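C2 domain protein (Scophthalmus maximus, PDB 3W56) binds calcium ions through its C2 domain and may have wide pore channel activity. Local coordinates at residues Leu26-Val31 / His124-Leu129; Gln79-Leu84 / Gln103-Val108. One frame throughout, in Å; residues are numbered along the deposited sequence.

Contact 1: residues Leu26-Val31 / His124-Leu129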
ATOM      1  N   LEU A  26      -2.259  -8.875   0.542  1.00 10.24           N
ATOM      2  CA  LEU A  26      -2.484  -7.455   0.861  1.00  9.80           C
ATOM      3  C   LEU A  26      -3.657  -7.044  -0.010  1.00 10.11           C
ATOM      4  O   LEU A  26      -3.691  -7.367  -1.226  1.00 13.36           O
ATOM      5  CB  LEU A  26      -1.277  -6.659   0.530  1.00 10.70           C
ATOM      6  CG  LEU A  26      -1.467  -5.125   0.620  1.00  9.51           C
ATOM      7  CD1 LEU A  26      -1.628  -4.705   2.095  1.00 10.91           C
ATOM      8  CD2 LEU A  26      -0.297  -4.502   0.018  1.00 13.47           C
ATOM      9  N   TYR A  27      -4.651  -6.366   0.550  1.00 10.27           N
ATOM     10  CA  TYR A  27      -5.888  -6.110  -0.196  1.00  8.85           C
ATOM     11  C   TYR A  27      -6.663  -5.009   0.428  1.00 10.45           C
ATOM     12  O   TYR A  27      -6.250  -4.490   1.505  1.00  8.76           O
ATOM     13  CB  TYR A  27      -6.717  -7.386  -0.343  1.00  9.19           C
ATOM     14  CG  TYR A  27      -7.122  -8.078   0.968  1.00  9.71           C
ATOM     15  CD1 TYR A  27      -8.467  -8.100   1.410  1.00  8.92           C
ATOM     16  CD2 TYR A  27      -6.197  -8.749   1.706  1.00  6.55           C
ATOM     17  CE1 TYR A  27      -8.856  -8.772   2.632  1.00 11.79           C
ATOM     18  CE2 TYR A  27      -6.520  -9.434   2.908  1.00  8.13           C
ATOM     19  CZ  TYR A  27      -7.857  -9.436   3.379  1.00 11.97           C
ATOM     20  OH  TYR A  27      -8.178 -10.125   4.501  1.00 16.22           O
ATOM     21  N   ASN A  28      -7.732  -4.608  -0.249  1.00  7.90           N
ATOM     22  CA  ASN A  28      -8.616  -3.514   0.235  1.00  8.49           C
ATOM     23  C   ASN A  28      -7.876  -2.213   0.469  1.00  8.34           C
ATOM     24  O   ASN A  28      -8.195  -1.469   1.417  1.00  9.42           O
ATOM     25  CB  ASN A  28      -9.500  -3.931   1.459  1.00  8.61           C
ATOM     26  CG  ASN A  28     -10.463  -5.079   1.096  1.00 13.33           C
ATOM     27  OD1 ASN A  28     -10.566  -5.465  -0.119  1.00 17.79           O
ATOM     28  ND2 ASN A  28     -11.049  -5.706   2.097  1.00 21.05           N
ATOM     29  N   LEU A  29      -6.928  -1.876  -0.410  1.00  9.63           N
ATOM     30  CA  LEU A  29      -6.279  -0.593  -0.413  1.00  8.33           C
ATOM     31  C   LEU A  29      -7.209   0.556  -0.794  1.00  9.76           C
ATOM     32  O   LEU A  29      -7.910   0.551  -1.805  1.00  7.61           O
ATOM     33  CB  LEU A  29      -5.067  -0.625  -1.348  1.00  5.32           C
ATOM     34  CG  LEU A  29      -4.045  -1.670  -1.039  1.00  8.03           C
ATOM     35  CD1 LEU A  29      -3.198  -1.764  -2.385  1.00  9.67           C
ATOM     36  CD2 LEU A  29      -3.226  -1.122   0.026  1.00 12.29           C
ATOM     37  N   ARG A  30      -7.257   1.571   0.061  1.00  8.68           N
ATOM     38  CA  ARG A  30      -8.003   2.758  -0.353  1.00 10.69           C
ATOM     39  C   ARG A  30      -7.422   3.923   0.431  1.00 10.79           C
ATOM     40  O   ARG A  30      -6.880   3.736   1.537  1.00 13.82           O
ATOM     41  CB  ARG A  30      -9.484   2.586  -0.032  1.00 11.54           C
ATOM     42  CG  ARG A  30      -9.689   2.348   1.443  1.00 10.64           C
ATOM     43  CD  ARG A  30     -10.695   1.324   1.616  1.00 16.19           C
ATOM     44  NE  ARG A  30     -11.067   1.237   3.021  1.00 14.95           N
ATOM     45  CZ  ARG A  30     -10.655   0.320   3.879  1.00 11.23           C
ATOM     46  NH1 ARG A  30      -9.719  -0.642   3.638  1.00 10.06           N
ATOM     47  NH2 ARG A  30     -11.155   0.409   5.110  1.00 16.66           N
ATOM     48  N   VAL A  31      -7.534   5.109  -0.143  1.00  8.64           N
ATOM     49  CA  VAL A  31      -7.043   6.277   0.591  1.00  7.38           C
ATOM     50  C   VAL A  31      -8.141   7.266   0.677  1.00 11.06           C
ATOM     51  O   VAL A  31      -8.911   7.464  -0.234  1.00 11.39           O
ATOM     52  CB  VAL A  31      -5.929   6.978  -0.165  1.00 11.12           C
ATOM     53  CG1 VAL A  31      -5.529   8.275   0.532  1.00 15.06           C
ATOM     54  CG2 VAL A  31      -4.676   6.071  -0.257  1.00 13.89           C
ATOM     55  N   HIS A 124      -5.844   3.041   3.983  1.00  9.19           N
ATOM     56  CA  HIS A 124      -6.373   1.937   4.764  1.00  6.54           C
ATOM     57  C   HIS A 124      -6.136   0.669   3.981  1.00  8.97           C
ATOM     58  O   HIS A 124      -6.137   0.712   2.760  1.00  9.07           O
ATOM     59  CB  HIS A 124      -7.897   2.092   4.954  1.00  9.91           C
ATOM     60  CG  HIS A 124      -8.312   3.407   5.540  1.00 11.63           C
ATOM     61  ND1 HIS A 124      -8.165   3.670   6.878  1.00 13.66           N
ATOM     62  CD2 HIS A 124      -8.864   4.516   4.986  1.00 13.33           C
ATOM     63  CE1 HIS A 124      -8.583   4.902   7.136  1.00 14.73           C
ATOM     64  NE2 HIS A 124      -9.023   5.437   6.014  1.00 15.69           N
ATOM     65  N   TYR A 125      -5.847  -0.397   4.674  1.00 12.44           N
ATOM     66  CA  TYR A 125      -5.530  -1.655   3.972  1.00  7.60           C
ATOM     67  C   TYR A 125      -5.772  -2.799   4.908  1.00 10.05           C
ATOM     68  O   TYR A 125      -5.913  -2.661   6.142  1.00 11.58           O
ATOM     69  CB  TYR A 125      -4.080  -1.627   3.495  1.00  7.40           C
ATOM     70  CG  TYR A 125      -3.052  -1.555   4.614  1.00  9.96           C
ATOM     71  CD1 TYR A 125      -2.418  -2.749   5.068  1.00 14.33           C
ATOM     72  CD2 TYR A 125      -2.687  -0.341   5.199  1.00 15.85           C
ATOM     73  CE1 TYR A 125      -1.442  -2.719   6.031  1.00 13.99           C
ATOM     74  CE2 TYR A 125      -1.682  -0.296   6.216  1.00 13.12           C
ATOM     75  CZ  TYR A 125      -1.071  -1.510   6.624  1.00 14.22           C
ATOM     76  OH  TYR A 125      -0.068  -1.532   7.594  1.00 18.46           O
ATOM     77  N   MET A 126      -5.807  -3.989   4.335  1.00  6.73           N
ATOM     78  CA  MET A 126      -5.989  -5.184   5.092  1.00  7.82           C
ATOM     79  C   MET A 126      -4.876  -6.106   4.646  1.00  9.45           C
ATOM     80  O   MET A 126      -4.385  -6.024   3.512  1.00 11.40           O
ATOM     81  CB  MET A 126      -7.339  -5.859   4.825  1.00 16.34           C
ATOM     82  CG  MET A 126      -8.416  -5.078   5.488  1.00 18.27           C
ATOM     83  SD  MET A 126      -9.962  -5.962   5.352  1.00 15.91           S
ATOM     84  CE  MET A 126      -9.613  -7.476   6.269  1.00 18.06           C
ATOM     85  N   TYR A 127      -4.493  -6.971   5.558  1.00 10.35           N
ATOM     86  CA  TYR A 127      -3.684  -8.113   5.076  1.00 12.26           C
ATOM     87  C   TYR A 127      -4.018  -9.340   5.828  1.00  9.90           C
ATOM     88  O   TYR A 127      -4.488  -9.315   6.964  1.00 11.99           O
ATOM     89  CB  TYR A 127      -2.167  -7.798   5.132  1.00 12.52           C
ATOM     90  CG  TYR A 127      -1.589  -7.920   6.514  1.00  8.67           C
ATOM     91  CD1 TYR A 127      -1.110  -9.151   6.994  1.00 10.19           C
ATOM     92  CD2 TYR A 127      -1.526  -6.813   7.358  1.00 10.78           C
ATOM     93  CE1 TYR A 127      -0.569  -9.239   8.307  1.00 13.40           C
ATOM     94  CE2 TYR A 127      -0.996  -6.887   8.626  1.00 15.59           C
ATOM     95  CZ  TYR A 127      -0.525  -8.110   9.093  1.00 14.98           C
ATOM     96  OH  TYR A 127      -0.021  -8.125  10.386  1.00 17.06           O
ATOM     97  N   THR A 128      -3.800 -10.472   5.167  1.00 14.57           N
ATOM     98  CA  THR A 128      -3.932 -11.792   5.772  1.00 13.11           C
ATOM     99  C   THR A 128      -2.596 -12.549   5.643  1.00 14.24           C
ATOM    100  O   THR A 128      -2.070 -12.670   4.531  1.00 15.88           O
ATOM    101  CB  THR A 128      -5.071 -12.585   5.097  1.00 17.49           C
ATOM    102  OG1 THR A 128      -6.337 -11.996   5.480  1.00 18.88           O
ATOM    103  CG2 THR A 128      -5.079 -14.018   5.608  1.00 17.65           C
ATOM    104  N   LEU A 129      -2.042 -13.003   6.773  1.00 16.49           N
ATOM    105  CA  LEU A 129      -0.883 -13.887   6.749  1.00 21.63           C
ATOM    106  C   LEU A 129      -1.331 -15.265   7.232  1.00 14.37           C
ATOM    107  O   LEU A 129      -1.821 -15.444   8.363  1.00 18.76           O
ATOM    108  CB  LEU A 129       0.241 -13.337   7.613  1.00 20.00           C
ATOM    109  CG  LEU A 129       1.548 -14.160   7.625  1.00 15.12           C
ATOM    110  CD1 LEU A 129       2.260 -14.106   6.315  1.00 21.42           C
ATOM    111  CD2 LEU A 129       2.370 -13.507   8.729  1.00 18.05           C
TER
HETATM  112  O   HOH W   1      -8.567  -1.526   6.507  1.00 21.97           O
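Met126 sets its CB over the Tyr27 ring, above the middle of one face, 3.9 Å from the ring centroid and 13° off the normal, a CH-pi contact. The thioether runs on obliquely past the ring as a Met-aromatic contact, and a bend at chi3 (63°) turns CE back to within 3.5 Å of Tyr27 OH. Asn28 lies alongside and offers ND2 to Met126 SD in a weak hydrogen bond. Near the ring plane, at its edge, Tyr27 OH and Thr128 OG1 share a hydrogen bond of 2.8 Å; OG1 has a further partner in Thr110 of strand 109-116. Beyond a beta bulge, at the next hydrogen-bonded pair, one face of the Arg30 guanidinium lies over His124 CB, 3.4 Å from Arg30 CZ, while the guanidinium and imidazole planes are 32° apart. Arg30 NH1 reaches Asn28 O at 2.8 Å, within both the guanidinium and the carbonyl plane, and a water links the same nitrogen to Tyr125 O. Leu26 CD1 and Leu29 CD2 meet Tyr125 on the side facing the sandwich core. The bulge thus has its own brace: Asn28 O, which accepts no backbone N-H from strand 122-130, is satisfied by Arg30, whose positive charge is probably eased by peptide oxygen and water.

Contact 2: residues Gln79-Leu84 / Gln103-Val108; sequences QENDIL and QRQIKV
The carboxylate of Glu80 receives Val108 N from above its plane, 60° out of it, at OE2 (3.3 Å), while Val108 CG2 packs against the same group, the two side chains crossing at about a right angle. With chi1 at -173°, Glu80 CG points away from the backbone N, and the extended chain beyond it carries the acid across to Val108. The amide of Asn81 is met at OD1 by Lys107 NZ, a weak hydrogen bond of 3.0 Å, and the Gln105 amide lies near the same oxygen without bonding to it. A second carboxylate, Asp82, takes Gln79 N at OD2 (2.6 Å), again from above its plane, and so reinforces the type II turn of residues 79-82. Backbone bonds continue the pairing beyond the regular ladder: Asn81 N reaches Ile106 O at 2.8 Å and Ile106 N reaches Asp82 O at 2.9 Å. Ile106 fills the inner side, CD1 against Gln79 O and Asp82 CB, CG2 tight against Leu84 CB (3.5 Å). All this extends the open end of the hairpin formed by strands 83-90 and 97-105. Leu84 and Ile106 face strand 122-130 of the other sheet, touching Tyr125 and Tyr127 respectively, and Leu84 also meets Leu24 of strand 22-32.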
ATOM      1  N   GLN A  79       7.098 -14.480   5.776  1.00 20.06           N
ATOM      2  CA  GLN A  79       7.211 -15.097   7.084  1.00 20.07           C
ATOM      3  C   GLN A  79       6.830 -14.063   8.119  1.00 17.76           C
ATOM      4  O   GLN A  79       6.959 -12.876   7.871  1.00 19.71           O
ATOM      5  CB  GLN A  79       8.671 -15.519   7.338  1.00 24.41           C
ATOM      6  CG  GLN A  79       9.094 -16.800   6.587  1.00 35.33           C
ATOM      7  CD  GLN A  79       8.359 -18.023   7.120  1.00 39.04           C
ATOM      8  OE1 GLN A  79       8.125 -19.008   6.391  1.00 45.09           O
ATOM      9  NE2 GLN A  79       7.972 -17.963   8.406  1.00 45.10           N
ATOM     10  N   GLU A  80       6.335 -14.539   9.251  1.00 17.70           N
ATOM     11  CA  GLU A  80       5.981 -13.677  10.348  1.00 27.74           C
ATOM     12  C   GLU A  80       7.165 -12.785  10.693  1.00 26.21           C
ATOM     13  O   GLU A  80       8.332 -13.239  10.681  1.00 23.02           O
ATOM     14  CB  GLU A  80       5.565 -14.516  11.534  1.00 30.51           C
ATOM     15  CG  GLU A  80       5.007 -13.682  12.677  1.00 32.96           C
ATOM     16  CD  GLU A  80       4.080 -14.481  13.570  1.00 51.95           C
ATOM     17  OE1 GLU A  80       4.384 -15.687  13.777  1.00 51.42           O
ATOM     18  OE2 GLU A  80       3.054 -13.906  14.040  1.00 36.49           O
ATOM     19  N   ASN A  81       6.848 -11.521  10.974  1.00 19.82           N
ATOM     20  CA  ASN A  81       7.772 -10.436  11.267  1.00 20.12           C
ATOM     21  C   ASN A  81       8.497  -9.837  10.117  1.00 26.14           C
ATOM     22  O   ASN A  81       9.331  -8.957  10.290  1.00 24.55           O
ATOM     23  CB  ASN A  81       8.639 -10.761  12.486  1.00 21.57           C
ATOM     24  CG  ASN A  81       7.783 -10.932  13.722  1.00 29.51           C
ATOM     25  OD1 ASN A  81       6.873 -10.137  13.941  1.00 32.26           O
ATOM     26  ND2 ASN A  81       8.007 -11.991  14.481  1.00 39.40           N
ATOM     27  N   ASP A  82       8.158 -10.289   8.910  1.00 17.47           N
ATOM     28  CA  ASP A  82       8.659  -9.599   7.775  1.00 13.84           C
ATOM     29  C   ASP A  82       8.046  -8.195   7.852  1.00 12.11           C
ATOM     30  O   ASP A  82       6.927  -7.986   8.407  1.00 17.77           O
ATOM     31  CB  ASP A  82       8.122 -10.223   6.509  1.00 15.22           C
ATOM     32  CG  ASP A  82       8.860 -11.507   6.090  1.00 21.61           C
ATOM     33  OD1 ASP A  82       9.993 -11.784   6.582  1.00 23.62           O
ATOM     34  OD2 ASP A  82       8.314 -12.207   5.196  1.00 26.66           O
ATOM     35  N   ILE A  83       8.732  -7.265   7.219  1.00 14.53           N
ATOM     36  CA  ILE A  83       8.300  -5.890   7.225  1.00 18.06           C
ATOM     37  C   ILE A  83       7.551  -5.645   5.931  1.00 15.46           C
ATOM     38  O   ILE A  83       8.144  -5.630   4.840  1.00 20.17           O
ATOM     39  CB  ILE A  83       9.458  -4.911   7.356  1.00 20.49           C
ATOM     40  CG1 ILE A  83      10.139  -5.145   8.713  1.00 23.96           C
ATOM     41  CG2 ILE A  83       8.922  -3.484   7.288  1.00 22.72           C
ATOM     42  CD1 ILE A  83       9.149  -5.207   9.846  1.00 19.90           C
ATOM     43  N   LEU A  84       6.238  -5.456   6.090  1.00 13.57           N
ATOM     44  CA  LEU A  84       5.332  -4.988   5.025  1.00 17.75           C
ATOM     45  C   LEU A  84       5.544  -3.485   4.931  1.00 16.24           C
ATOM     46  O   LEU A  84       5.398  -2.760   5.906  1.00 19.81           O
ATOM     47  CB  LEU A  84       3.828  -5.359   5.314  1.00 10.92           C
ATOM     48  CG  LEU A  84       2.799  -4.673   4.400  1.00 13.79           C
ATOM     49  CD1 LEU A  84       2.820  -5.281   2.987  1.00 18.87           C
ATOM     50  CD2 LEU A  84       1.386  -4.796   5.000  1.00 13.60           C
ATOM     51  N   GLN A 103       5.381   1.153   7.455  1.00 17.81           N
ATOM     52  CA  GLN A 103       6.113  -0.051   7.749  1.00 18.26           C
ATOM     53  C   GLN A 103       5.472  -0.752   8.923  1.00 24.62           C
ATOM     54  O   GLN A 103       5.135  -0.132   9.961  1.00 18.79           O
ATOM     55  CB  GLN A 103       7.536   0.311   8.101  1.00 22.13           C
ATOM     56  CG  GLN A 103       8.325   0.814   6.910  1.00 32.90           C
ATOM     57  CD  GLN A 103       9.822   0.809   7.188  1.00 38.63           C
ATOM     58  OE1 GLN A 103      10.588   0.146   6.486  1.00 45.25           O
ATOM     59  NE2 GLN A 103      10.238   1.539   8.227  1.00 46.24           N
ATOM     60  N   ARG A 104       5.321  -2.056   8.775  1.00 19.59           N
ATOM     61  CA  ARG A 104       4.645  -2.848   9.780  1.00 24.56           C
ATOM     62  C   ARG A 104       5.166  -4.290   9.782  1.00 23.85           C
ATOM     63  O   ARG A 104       5.282  -4.894   8.730  1.00 19.66           O
ATOM     64  CB  ARG A 104       3.168  -2.855   9.438  1.00 24.27           C
ATOM     65  CG  ARG A 104       2.383  -3.816  10.206  1.00 24.72           C
ATOM     66  CD  ARG A 104       0.955  -3.548   9.960  1.00 23.05           C
ATOM     67  NE  ARG A 104       0.550  -2.174  10.226  1.00 21.72           N
ATOM     68  CZ  ARG A 104       0.475  -1.627  11.454  1.00 29.84           C
ATOM     69  NH1 ARG A 104       0.786  -2.346  12.536  1.00 25.91           N
ATOM     70  NH2 ARG A 104       0.069  -0.358  11.608  1.00 22.53           N
ATOM     71  N   GLN A 105       5.413  -4.848  10.959  1.00 23.93           N
ATOM     72  CA  GLN A 105       5.770  -6.261  11.013  1.00 27.71           C
ATOM     73  C   GLN A 105       4.504  -7.078  10.872  1.00 23.63           C
ATOM     74  O   GLN A 105       3.525  -6.859  11.585  1.00 22.84           O
ATOM     75  CB  GLN A 105       6.462  -6.600  12.319  1.00 29.16           C
ATOM     76  CG  GLN A 105       7.997  -6.652  12.233  1.00 31.60           C
ATOM     77  CD  GLN A 105       8.653  -6.772  13.606  1.00 34.71           C
ATOM     78  OE1 GLN A 105       8.014  -6.509  14.658  1.00 43.80           O
ATOM     79  NE2 GLN A 105       9.918  -7.180  13.619  1.00 33.30           N
ATOM     80  N   ILE A 106       4.508  -8.036   9.941  1.00 16.48           N
ATOM     81  CA  ILE A 106       3.300  -8.808   9.728  1.00 16.57           C
ATOM     82  C   ILE A 106       3.169  -9.989  10.699  1.00 18.75           C
ATOM     83  O   ILE A 106       4.158 -10.628  11.076  1.00 20.54           O
ATOM     84  CB  ILE A 106       3.217  -9.284   8.290  1.00 12.50           C
ATOM     85  CG1 ILE A 106       4.462 -10.144   8.007  1.00 18.48           C
ATOM     86  CG2 ILE A 106       3.235  -8.091   7.374  1.00 16.96           C
ATOM     87  CD1 ILE A 106       4.390 -10.921   6.674  1.00 16.52           C
ATOM     88  N   LYS A 107       1.938 -10.222  11.111  1.00 16.96           N
ATOM     89  CA  LYS A 107       1.563 -11.180  12.134  1.00 17.44           C
ATOM     90  C   LYS A 107       0.540 -12.122  11.544  1.00 23.25           C
ATOM     91  O   LYS A 107      -0.287 -11.718  10.706  1.00 20.42           O
ATOM     92  CB  LYS A 107       0.977 -10.467  13.336  1.00 25.11           C
ATOM     93  CG  LYS A 107       1.879  -9.387  13.819  1.00 22.83           C
ATOM     94  CD  LYS A 107       3.117  -9.930  14.494  1.00 23.39           C
ATOM     95  CE  LYS A 107       4.126  -8.776  14.572  1.00 31.76           C
ATOM     96  NZ  LYS A 107       4.952  -8.786  15.819  1.00 30.03           N
ATOM     97  N   VAL A 108       0.592 -13.383  11.952  1.00 21.36           N
ATOM     98  CA  VAL A 108      -0.389 -14.346  11.433  1.00 22.42           C
ATOM     99  C   VAL A 108      -1.811 -13.802  11.664  1.00 19.63           C
ATOM    100  O   VAL A 108      -2.071 -13.093  12.635  1.00 23.15           O
ATOM    101  CB  VAL A 108      -0.255 -15.735  12.108  1.00 30.47           C
ATOM    102  CG1 VAL A 108      -1.192 -16.747  11.464  1.00 34.69           C
ATOM    103  CG2 VAL A 108       1.182 -16.216  12.007  1.00 28.73           C
TER

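In the fold
From the N terminus, the chain lays down strand 22-32, pairs it with strand 73-78 midway, and near its end brings up strand 122-130 on the other side to close contact 1, across 92 intervening residues. Contact 2 is nested inside that loop: after strand 73-78 the chain turns through residues 79-82 into strand 83-90, and strand 97-105 comes back to close a shorter loop of 18 residues. Each contact belongs to one of the two four-stranded antiparallel sheets of the C2 beta-sandwich. Their centres lie 13 Å apart, and two tyrosines span the gap, Tyr125 OH bonding to Arg104 NE and Tyr127 OH to Lys107 N. Both contacts lie away from the calcium-binding residues.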